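Local coordinates for ornithine carbamoyltransferase, mitochondrial (Coccidioides immitis, PDB 3SDS), which catalyses the transfer of the carbamoyl group from carbamoyl phosphate to L-ornithine, giving L-citrulline and phosphate in the biosynthesis of arginine, at residues A[62-66]-A[67-71]; A[49-53]-A[54-58]; A[313-317]-A[318-322]. One frame throughout, in Å; residues are numbered along the deposited sequence.

Interaction 1: A[62-66]-A[67-71]; sequences GALSG and KTVAM
Two overlapping beta turns, sharing L64 and S65, carry the chain from G62 to K67 and deliver it into a strand. A type I turn from G62 to S65 comes first, and a type II turn runs from L64 to K67. The second turn is closed by K67 N, which donates to L64 O at 3.1 Å; the N-H...O angle is 142°, a moderately bent bond, with the donor tilted from the carbonyl plane. G66 holds the third place of this turn with a positive phi of 82°, where a beta carbon would be pressed against the carbonyl oxygen of S65. The first turn is held more loosely: S65 N and S65 OG both make weak bonds to G62 O.

The root of the K67 side chain lies against the turn it closes. With CG anti to the carbonyl carbon and beside the backbone N (chi1 -52°), K67 CB lies 3.2 Å from L64 O and K67 CG 3.5 Å from G66 C; beyond CG the chain runs extended, carrying the ammonium group away from the turn.

This turn pair is the entry to strand 68-73, an inner strand of the parallel sheet in the carbamoyl phosphate domain. Backbone bonds from K67 and V69 to H94, and from T68 to S123, tie the new strand to the chain on both flanks.

Apolar contact across the bend is slight. L64 CD1 comes within 4.3 Å of V69 CG2, methyl to methyl, while L64 also rests on V346 and V347 of helix 327-347. T68, buried against M96 and against G86 of the second subunit, has OG1 2.9 Å from a water that also makes a weak bond to G66 O, linking the strand's first residue to the turn before it.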
ATOM      1  N   GLY A  62       9.641   5.673  17.641  1.00 39.90           N
ATOM      2  CA  GLY A  62       8.533   4.805  17.985  1.00 39.40           C
ATOM      3  C   GLY A  62       7.304   5.528  18.536  1.00 39.00           C
ATOM      4  O   GLY A  62       6.452   4.910  19.153  1.00 40.13           O
ATOM      5  N   ALA A  63       7.187   6.829  18.323  1.00 38.08           N
ATOM      6  CA  ALA A  63       6.035   7.570  18.825  1.00 37.68           C
ATOM      7  C   ALA A  63       4.690   7.043  18.292  1.00 37.68           C
ATOM      8  O   ALA A  63       3.669   7.156  18.972  1.00 37.94           O
ATOM      9  CB  ALA A  63       6.175   9.040  18.513  1.00 36.84           C
ATOM     10  N   LEU A  64       4.688   6.473  17.086  1.00 37.63           N
ATOM     11  CA  LEU A  64       3.455   5.965  16.469  1.00 37.44           C
ATOM     12  C   LEU A  64       3.452   4.452  16.232  1.00 38.10           C
ATOM     13  O   LEU A  64       2.678   3.961  15.397  1.00 38.36           O
ATOM     14  CB  LEU A  64       3.178   6.665  15.132  1.00 36.83           C
ATOM     15  CG  LEU A  64       2.605   8.082  15.086  1.00 35.93           C
ATOM     16  CD1 LEU A  64       2.203   8.374  13.685  1.00 32.20           C
ATOM     17  CD2 LEU A  64       1.422   8.238  16.023  1.00 34.62           C
ATOM     18  N   SER A  65       4.288   3.704  16.946  1.00 38.05           N
ATOM     19  CA  SER A  65       4.402   2.286  16.631  1.00 38.79           C
ATOM     20  C   SER A  65       3.183   1.475  17.111  1.00 38.98           C
ATOM     21  O   SER A  65       2.603   1.752  18.154  1.00 39.09           O
ATOM     22  CB  SER A  65       5.696   1.719  17.195  1.00 39.43           C
ATOM     23  OG  SER A  65       5.612   1.707  18.609  1.00 41.42           O
ATOM     24  N   GLY A  66       2.809   0.462  16.342  1.00 39.36           N
ATOM     25  CA  GLY A  66       1.554  -0.242  16.556  1.00 39.55           C
ATOM     26  C   GLY A  66       0.361   0.475  15.926  1.00 39.45           C
ATOM     27  O   GLY A  66      -0.734  -0.104  15.862  1.00 40.40           O
ATOM     28  N   LYS A  67       0.558   1.708  15.437  1.00 38.09           N
ATOM     29  CA  LYS A  67      -0.556   2.553  15.020  1.00 37.53           C
ATOM     30  C   LYS A  67      -0.701   2.809  13.527  1.00 37.52           C
ATOM     31  O   LYS A  67       0.293   2.919  12.796  1.00 37.70           O
ATOM     32  CB  LYS A  67      -0.539   3.868  15.778  1.00 37.13           C
ATOM     33  CG  LYS A  67      -0.460   3.642  17.258  1.00 38.17           C
ATOM     34  CD  LYS A  67      -0.894   4.817  18.095  1.00 38.96           C
ATOM     35  CE  LYS A  67      -0.939   4.359  19.542  1.00 40.77           C
ATOM     36  NZ  LYS A  67      -0.758   5.502  20.436  1.00 44.17           N
ATOM     37  N   THR A  68      -1.958   2.897  13.081  1.00 37.41           N
ATOM     38  CA  THR A  68      -2.287   3.138  11.671  1.00 36.90           C
ATOM     39  C   THR A  68      -2.808   4.553  11.446  1.00 36.43           C
ATOM     40  O   THR A  68      -3.628   5.058  12.241  1.00 36.53           O
ATOM     41  CB  THR A  68      -3.364   2.161  11.204  1.00 37.53           C
ATOM     42  OG1 THR A  68      -2.938   0.828  11.499  1.00 38.03           O
ATOM     43  CG2 THR A  68      -3.625   2.302   9.712  1.00 37.46           C
ATOM     44  N   VAL A  69      -2.337   5.186  10.375  1.00 35.71           N
ATOM     45  CA  VAL A  69      -2.917   6.450   9.918  1.00 35.40           C
ATOM     46  C   VAL A  69      -3.626   6.209   8.578  1.00 36.68           C
ATOM     47  O   VAL A  69      -3.012   5.709   7.627  1.00 37.23           O
ATOM     48  CB  VAL A  69      -1.830   7.533   9.771  1.00 34.46           C
ATOM     49  CG1 VAL A  69      -2.394   8.816   9.129  1.00 33.84           C
ATOM     50  CG2 VAL A  69      -1.196   7.830  11.105  1.00 32.33           C
ATOM     51  N   ALA A  70      -4.909   6.547   8.488  1.00 37.47           N
ATOM     52  CA  ALA A  70      -5.628   6.372   7.210  1.00 39.09           C
ATOM     53  C   ALA A  70      -5.528   7.602   6.303  1.00 39.49           C
ATOM     54  O   ALA A  70      -5.789   8.731   6.735  1.00 39.38           O
ATOM     55  CB  ALA A  70      -7.086   6.009   7.451  1.00 39.54           C
ATOM     56  N   MET A  71      -5.136   7.384   5.052  1.00 40.72           N
ATOM     57  CA  MET A  71      -5.124   8.452   4.037  1.00 41.53           C
ATOM     58  C   MET A  71      -6.308   8.277   3.087  1.00 43.40           C
ATOM     59  O   MET A  71      -6.378   7.286   2.338  1.00 44.17           O
ATOM     60  CB  MET A  71      -3.820   8.436   3.230  1.00 41.09           C
ATOM     61  CG  MET A  71      -2.536   8.443   4.050  1.00 40.63           C
ATOM     62  SD  MET A  71      -1.031   8.355   3.030  1.00 42.74           S
ATOM     63  CE  MET A  71      -1.037   6.673   2.436  1.00 43.16           C
TER
HETATM   64  O   HOH W   1      -3.523  -0.592  14.008  1.00 34.15           O

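Interaction 2: A[49-53]-A[54-58]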
ATOM      1  N   LYS A  49      17.003  19.404  10.568  1.00 36.80           N
ATOM      2  CA  LYS A  49      18.446  19.514  10.794  1.00 38.07           C
ATOM      3  C   LYS A  49      19.030  18.244  11.454  1.00 38.41           C
ATOM      4  O   LYS A  49      20.096  17.772  11.058  1.00 39.68           O
ATOM      5  CB  LYS A  49      18.759  20.786  11.596  1.00 38.58           C
ATOM      6  CG  LYS A  49      20.040  21.440  11.202  1.00 40.72           C
ATOM      7  CD  LYS A  49      20.756  22.109  12.367  1.00 44.15           C
ATOM      8  CE  LYS A  49      22.277  22.067  12.101  1.00 47.45           C
ATOM      9  NZ  LYS A  49      23.081  23.058  12.873  1.00 49.70           N
ATOM     10  N   THR A  50      18.319  17.694  12.440  1.00 37.57           N
ATOM     11  CA  THR A  50      18.763  16.482  13.148  1.00 37.79           C
ATOM     12  C   THR A  50      18.765  15.263  12.220  1.00 37.45           C
ATOM     13  O   THR A  50      19.780  14.568  12.136  1.00 38.10           O
ATOM     14  CB  THR A  50      17.861  16.141  14.395  1.00 37.48           C
ATOM     15  OG1 THR A  50      17.735  17.272  15.267  1.00 37.10           O
ATOM     16  CG2 THR A  50      18.413  14.980  15.180  1.00 37.23           C
ATOM     17  N   ILE A  51      17.631  15.004  11.546  1.00 36.08           N
ATOM     18  CA  ILE A  51      17.465  13.804  10.682  1.00 35.44           C
ATOM     19  C   ILE A  51      18.406  13.819   9.434  1.00 36.44           C
ATOM     20  O   ILE A  51      19.001  12.796   9.079  1.00 36.19           O
ATOM     21  CB  ILE A  51      15.958  13.567  10.324  1.00 33.91           C
ATOM     22  CG1 ILE A  51      15.183  13.161  11.577  1.00 33.22           C
ATOM     23  CG2 ILE A  51      15.765  12.495   9.232  1.00 32.18           C
ATOM     24  CD1 ILE A  51      13.679  13.437  11.544  1.00 31.21           C
ATOM     25  N   LYS A  52      18.580  14.991   8.816  1.00 36.96           N
ATOM     26  CA  LYS A  52      19.485  15.099   7.654  1.00 38.37           C
ATOM     27  C   LYS A  52      20.940  14.949   7.986  1.00 39.87           C
ATOM     28  O   LYS A  52      21.729  14.842   7.070  1.00 40.90           O
ATOM     29  CB  LYS A  52      19.276  16.369   6.827  1.00 37.57           C
ATOM     30  CG  LYS A  52      17.968  16.332   6.100  1.00 37.06           C
ATOM     31  CD  LYS A  52      17.713  17.553   5.266  1.00 37.94           C
ATOM     32  CE  LYS A  52      18.339  17.415   3.902  1.00 37.66           C
ATOM     33  NZ  LYS A  52      17.852  18.519   3.072  1.00 37.98           N
ATOM     34  N   SER A  53      21.290  14.946   9.274  1.00 40.87           N
ATOM     35  CA  SER A  53      22.670  14.649   9.705  1.00 43.11           C
ATOM     36  C   SER A  53      22.782  13.356  10.520  1.00 43.91           C
ATOM     37  O   SER A  53      23.605  13.250  11.424  1.00 44.54           O
ATOM     38  CB  SER A  53      23.315  15.825  10.439  1.00 43.71           C
ATOM     39  OG  SER A  53      22.682  16.087  11.664  1.00 43.34           O
ATOM     40  N   ASP A  54      21.915  12.403  10.185  1.00 43.90           N
ATOM     41  CA  ASP A  54      22.041  11.002  10.592  1.00 45.38           C
ATOM     42  C   ASP A  54      21.683  10.725  12.068  1.00 44.80           C
ATOM     43  O   ASP A  54      22.275   9.840  12.699  1.00 45.76           O
ATOM     44  CB  ASP A  54      23.435  10.434  10.184  1.00 47.69           C
ATOM     45  CG  ASP A  54      23.460   8.876  10.081  1.00 51.83           C
ATOM     46  OD1 ASP A  54      22.400   8.250   9.790  1.00 53.85           O
ATOM     47  OD2 ASP A  54      24.552   8.271  10.297  1.00 57.03           O
ATOM     48  N   SER A  55      20.701  11.463  12.597  1.00 43.37           N
ATOM     49  CA  SER A  55      20.216  11.263  13.971  1.00 43.21           C
ATOM     50  C   SER A  55      18.680  11.244  14.091  1.00 42.14           C
ATOM     51  O   SER A  55      17.979  11.733  13.191  1.00 41.72           O
ATOM     52  CB  SER A  55      20.802  12.334  14.896  1.00 43.81           C
ATOM     53  OG  SER A  55      22.216  12.258  14.955  1.00 45.15           O
ATOM     54  N   MET A  56      18.173  10.670  15.189  1.00 42.02           N
ATOM     55  CA  MET A  56      16.736  10.675  15.519  1.00 41.36           C
ATOM     56  C   MET A  56      16.427  11.486  16.778  1.00 41.56           C
ATOM     57  O   MET A  56      17.039  11.258  17.818  1.00 42.48           O
ATOM     58  CB  MET A  56      16.183   9.250  15.732  1.00 41.00           C
ATOM     59  CG  MET A  56      15.582   8.576  14.498  1.00 41.62           C
ATOM     60  SD  MET A  56      14.136   9.405  13.764  1.00 44.15           S
ATOM     61  CE  MET A  56      12.889   9.111  15.014  1.00 42.35           C
ATOM     62  N   PRO A  57      15.458  12.420  16.692  1.00 41.01           N
ATOM     63  CA  PRO A  57      14.935  13.101  17.892  1.00 41.65           C
ATOM     64  C   PRO A  57      14.250  12.133  18.871  1.00 42.23           C
ATOM     65  O   PRO A  57      13.388  11.379  18.450  1.00 41.73           O
ATOM     66  CB  PRO A  57      13.884  14.072  17.320  1.00 40.20           C
ATOM     67  CG  PRO A  57      14.206  14.209  15.864  1.00 38.98           C
ATOM     68  CD  PRO A  57      14.838  12.920  15.449  1.00 39.61           C
ATOM     69  N   GLU A  58      14.602  12.162  20.157  1.00 44.25           N
ATOM     70  CA  GLU A  58      13.916  11.324  21.175  1.00 45.68           C
ATOM     71  C   GLU A  58      12.360  11.373  21.136  1.00 44.68           C
ATOM     72  O   GLU A  58      11.694  10.336  21.186  1.00 44.29           O
ATOM     73  CB  GLU A  58      14.407  11.664  22.590  1.00 47.43           C
ATOM     74  CG  GLU A  58      15.883  11.380  22.873  1.00 51.04           C
ATOM     75  CD  GLU A  58      16.193   9.906  23.054  1.00 55.91           C
ATOM     76  OE1 GLU A  58      15.265   9.088  23.275  1.00 57.88           O
ATOM     77  OE2 GLU A  58      17.387   9.551  22.983  1.00 58.91           O
TER
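A residue with positive phi, D54 at 75°, ends the helix of T50 and I51 in a Schellman motif. Two successive amides turn back there to carbonyls of the final turn: S55 N donates to T50 O at 3.3 Å, and D54 N to I51 O at 3.1 Å. The inner of these bonds is the straighter at its hydrogen, 156°, although the donor stands well above the carbonyl plane of I51 and not on a lone pair. T50 O takes a second amide, S53 N, which arrives from the opposite face of its plane, so this one oxygen is gripped from both sides.

Serine and threonine side chains finish the helix end. S53 OG is placed between its own backbone N and carbonyl carbon (chi1 66°), from where it reaches back to K49 O at 3.1 Å, in the carbonyl plane. T50 CG2, anti to the backbone N, lays its methyl 3.6 Å from S55 CB.

Past the motif, the exit chain doubles back along I51. S55 O lies 3.3 Å from I51 CA in a CA-H...O contact, and the same carbonyl sits close to I51 CG1. The proline follows: P57 CD touches I51 CG1 at 3.9 Å, with the two side chains crossing at about a right angle, and the sulfur of M56 makes a looser contact with the same carbon.

Helix 34-51 thus gives way to the surface loop that leads on toward strand 68-73. Helix 327-347 meets this end of it: its W336 packs against I51 and K52, and its E332 forms a salt bridge with K52 NZ.

Interaction 3: A[313-317]-A[318-322]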
ATOM      1  N   GLU A 313       2.830  27.683 -18.543  1.00 66.21           N
ATOM      2  CA  GLU A 313       2.034  28.875 -18.755  1.00 66.18           C
ATOM      3  C   GLU A 313       2.264  29.917 -17.661  1.00 64.36           C
ATOM      4  O   GLU A 313       2.364  31.101 -17.974  1.00 64.51           O
ATOM      5  CB  GLU A 313       0.555  28.519 -18.912  1.00 66.86           C
ATOM      6  CG  GLU A 313       0.213  27.774 -20.236  1.00 69.87           C
ATOM      7  CD  GLU A 313       0.272  26.221 -20.155  1.00 71.09           C
ATOM      8  OE1 GLU A 313       0.846  25.650 -19.188  1.00 69.61           O
ATOM      9  OE2 GLU A 313      -0.264  25.571 -21.086  1.00 71.84           O
ATOM     10  N   GLU A 314       2.382  29.476 -16.397  1.00 62.35           N
ATOM     11  CA  GLU A 314       2.480  30.399 -15.239  1.00 60.44           C
ATOM     12  C   GLU A 314       3.827  31.083 -15.066  1.00 59.60           C
ATOM     13  O   GLU A 314       3.893  32.199 -14.543  1.00 59.21           O
ATOM     14  CB  GLU A 314       2.145  29.728 -13.907  1.00 59.07           C
ATOM     15  CG  GLU A 314       1.083  28.688 -13.943  1.00 60.25           C
ATOM     16  CD  GLU A 314       1.649  27.298 -14.094  1.00 61.88           C
ATOM     17  OE1 GLU A 314       1.133  26.559 -14.961  1.00 64.03           O
ATOM     18  OE2 GLU A 314       2.598  26.943 -13.352  1.00 60.79           O
ATOM     19  N   VAL A 315       4.899  30.415 -15.479  1.00 59.10           N
ATOM     20  CA  VAL A 315       6.229  30.935 -15.217  1.00 58.34           C
ATOM     21  C   VAL A 315       7.211  30.494 -16.285  1.00 59.39           C
ATOM     22  O   VAL A 315       7.052  29.427 -16.863  1.00 59.67           O
ATOM     23  CB  VAL A 315       6.707  30.533 -13.792  1.00 56.73           C
ATOM     24  CG1 VAL A 315       6.846  29.008 -13.641  1.00 55.15           C
ATOM     25  CG2 VAL A 315       7.991  31.263 -13.432  1.00 56.82           C
ATOM     26  N   SER A 316       8.220  31.328 -16.538  1.00 60.15           N
ATOM     27  CA  SER A 316       9.236  31.061 -17.571  1.00 61.56           C
ATOM     28  C   SER A 316      10.310  30.088 -17.088  1.00 61.31           C
ATOM     29  O   SER A 316      10.608  30.024 -15.891  1.00 60.31           O
ATOM     30  CB  SER A 316       9.876  32.365 -18.074  1.00 62.32           C
ATOM     31  OG  SER A 316      10.939  32.796 -17.241  1.00 61.29           O
ATOM     32  N   ASP A 317      10.880  29.334 -18.028  1.00 62.56           N
ATOM     33  CA  ASP A 317      11.964  28.384 -17.746  1.00 62.40           C
ATOM     34  C   ASP A 317      13.165  29.067 -17.107  1.00 62.08           C
ATOM     35  O   ASP A 317      13.759  28.550 -16.157  1.00 61.15           O
ATOM     36  CB  ASP A 317      12.397  27.662 -19.025  1.00 63.99           C
ATOM     37  CG  ASP A 317      11.789  26.279 -19.155  1.00 64.47           C
ATOM     38  OD1 ASP A 317      10.865  25.930 -18.386  1.00 64.29           O
ATOM     39  OD2 ASP A 317      12.247  25.523 -20.027  1.00 66.29           O
ATOM     40  N   GLU A 318      13.500  30.239 -17.641  1.00 63.04           N
ATOM     41  CA  GLU A 318      14.587  31.062 -17.137  1.00 63.09           C
ATOM     42  C   GLU A 318      14.422  31.346 -15.638  1.00 61.07           C
ATOM     43  O   GLU A 318      15.385  31.204 -14.878  1.00 60.83           O
ATOM     44  CB  GLU A 318      14.662  32.357 -17.935  1.00 64.37           C
ATOM     45  CG  GLU A 318      15.701  33.340 -17.442  1.00 66.10           C
ATOM     46  CD  GLU A 318      15.214  34.773 -17.551  1.00 68.91           C
ATOM     47  OE1 GLU A 318      14.012  35.025 -17.243  1.00 68.96           O
ATOM     48  OE2 GLU A 318      16.031  35.642 -17.944  1.00 69.93           O
ATOM     49  N   VAL A 319      13.203  31.716 -15.220  1.00 59.50           N
ATOM     50  CA  VAL A 319      12.916  31.999 -13.801  1.00 57.28           C
ATOM     51  C   VAL A 319      12.930  30.731 -12.963  1.00 55.73           C
ATOM     52  O   VAL A 319      13.589  30.684 -11.924  1.00 55.19           O
ATOM     53  CB  VAL A 319      11.570  32.742 -13.594  1.00 56.72           C
ATOM     54  CG1 VAL A 319      11.215  32.827 -12.112  1.00 54.71           C
ATOM     55  CG2 VAL A 319      11.633  34.138 -14.189  1.00 57.69           C
ATOM     56  N   PHE A 320      12.216  29.708 -13.436  1.00 55.19           N
ATOM     57  CA  PHE A 320      12.000  28.454 -12.691  1.00 53.54           C
ATOM     58  C   PHE A 320      13.311  27.818 -12.259  1.00 53.71           C
ATOM     59  O   PHE A 320      13.415  27.322 -11.136  1.00 52.85           O
ATOM     60  CB  PHE A 320      11.176  27.463 -13.537  1.00 53.69           C
ATOM     61  CG  PHE A 320      10.601  26.294 -12.758  1.00 51.16           C
ATOM     62  CD1 PHE A 320       9.564  26.484 -11.833  1.00 48.45           C
ATOM     63  CD2 PHE A 320      11.068  24.995 -12.985  1.00 49.55           C
ATOM     64  CE1 PHE A 320       9.014  25.398 -11.124  1.00 46.98           C
ATOM     65  CE2 PHE A 320      10.526  23.900 -12.284  1.00 48.63           C
ATOM     66  CZ  PHE A 320       9.500  24.098 -11.345  1.00 46.41           C
ATOM     67  N   TYR A 321      14.308  27.859 -13.146  1.00 54.78           N
ATOM     68  CA  TYR A 321      15.573  27.167 -12.919  1.00 55.01           C
ATOM     69  C   TYR A 321      16.725  28.063 -12.476  1.00 55.63           C
ATOM     70  O   TYR A 321      17.841  27.576 -12.302  1.00 56.47           O
ATOM     71  CB  TYR A 321      15.987  26.352 -14.153  1.00 56.17           C
ATOM     72  CG  TYR A 321      15.078  25.181 -14.453  1.00 55.28           C
ATOM     73  CD1 TYR A 321      14.939  24.137 -13.548  1.00 52.79           C
ATOM     74  CD2 TYR A 321      14.355  25.120 -15.651  1.00 56.12           C
ATOM     75  CE1 TYR A 321      14.116  23.066 -13.822  1.00 52.97           C
ATOM     76  CE2 TYR A 321      13.514  24.047 -15.928  1.00 55.03           C
ATOM     77  CZ  TYR A 321      13.406  23.023 -15.009  1.00 53.62           C
ATOM     78  OH  TYR A 321      12.594  21.948 -15.264  1.00 53.33           O
ATOM     79  N   SER A 322      16.468  29.355 -12.283  1.00 55.57           N
ATOM     80  CA  SER A 322      17.505  30.253 -11.762  1.00 56.16           C
ATOM     81  C   SER A 322      17.845  29.974 -10.286  1.00 55.62           C
ATOM     82  O   SER A 322      17.157  29.194  -9.596  1.00 54.27           O
ATOM     83  CB  SER A 322      17.122  31.728 -11.963  1.00 56.28           C
ATOM     84  OG  SER A 322      15.924  32.073 -11.290  1.00 55.16           O
TER
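V315 spreads its two methyls over the first turn of the short helix 317-320, CG2 resting 3.8 Å from V319 CG1 and CG1 lying 4.1 Å from F320 CD1. Its CG1 occupies the position between backbone N and carbonyl carbon (chi1 64°), which leaves CG2 anti to the N and sends the two branches to different partners. F304 of strand 303-306 packs against all three side chains, so the cluster seats the helix on the sheet of the ornithine-binding domain.

S316 is the N-cap. Its OG accepts from V319 N at 3.2 Å with an N-H...O angle of 159°, a capping bond to an amide of the first helical turn, and the same oxygen touches V319 CG2. The backbone carbonyl of S316 opens the regular helical pattern, receiving F320 N at 3.0 Å in a nearly straight bond, and D317 O does the same for Y321 N at 3.1 Å.

D317 and Y321 run side by side and point the same way, carboxylate and ring planes 67° apart. The carboxylate's chief partner is R310, whose NH2 makes a salt bridge with D317 OD1; R310 also makes a cation-pi contact with the F320 ring. F320 and Y321 meet as well: F320 CD2 stands 3.6 Å over one face of the tyrosine ring, toward its rim. Y321 OH is bonded to D113 of the third subunit. At the far end V319 O accepts twice from S322, from N and from OG (2.8 Å), both from the same face of its plane.

How the interactions relate
Each interaction marks a boundary of regular structure: interaction 2 ends helix 34-51, interaction 1 starts strand 68-73, and interaction 3 starts helix 317-320. The first two follow one another in the carbamoyl phosphate domain, centres about 20 Å apart, and share helix 327-347 as a neighbour. Interaction 3 belongs to the ornithine-binding domain, its centre about 39 Å from that of interaction 1, on the opposite side of the chain's centre. It lies closest to the active site: the F320 side chain is about 4 Å from that of L308 and about 8 Å from that of R79, both of which probably bind carbamoyl phosphate. The V69 side chain is about 10 Å from that of T80, another probable binding residue; interaction 2 lies away from these sites.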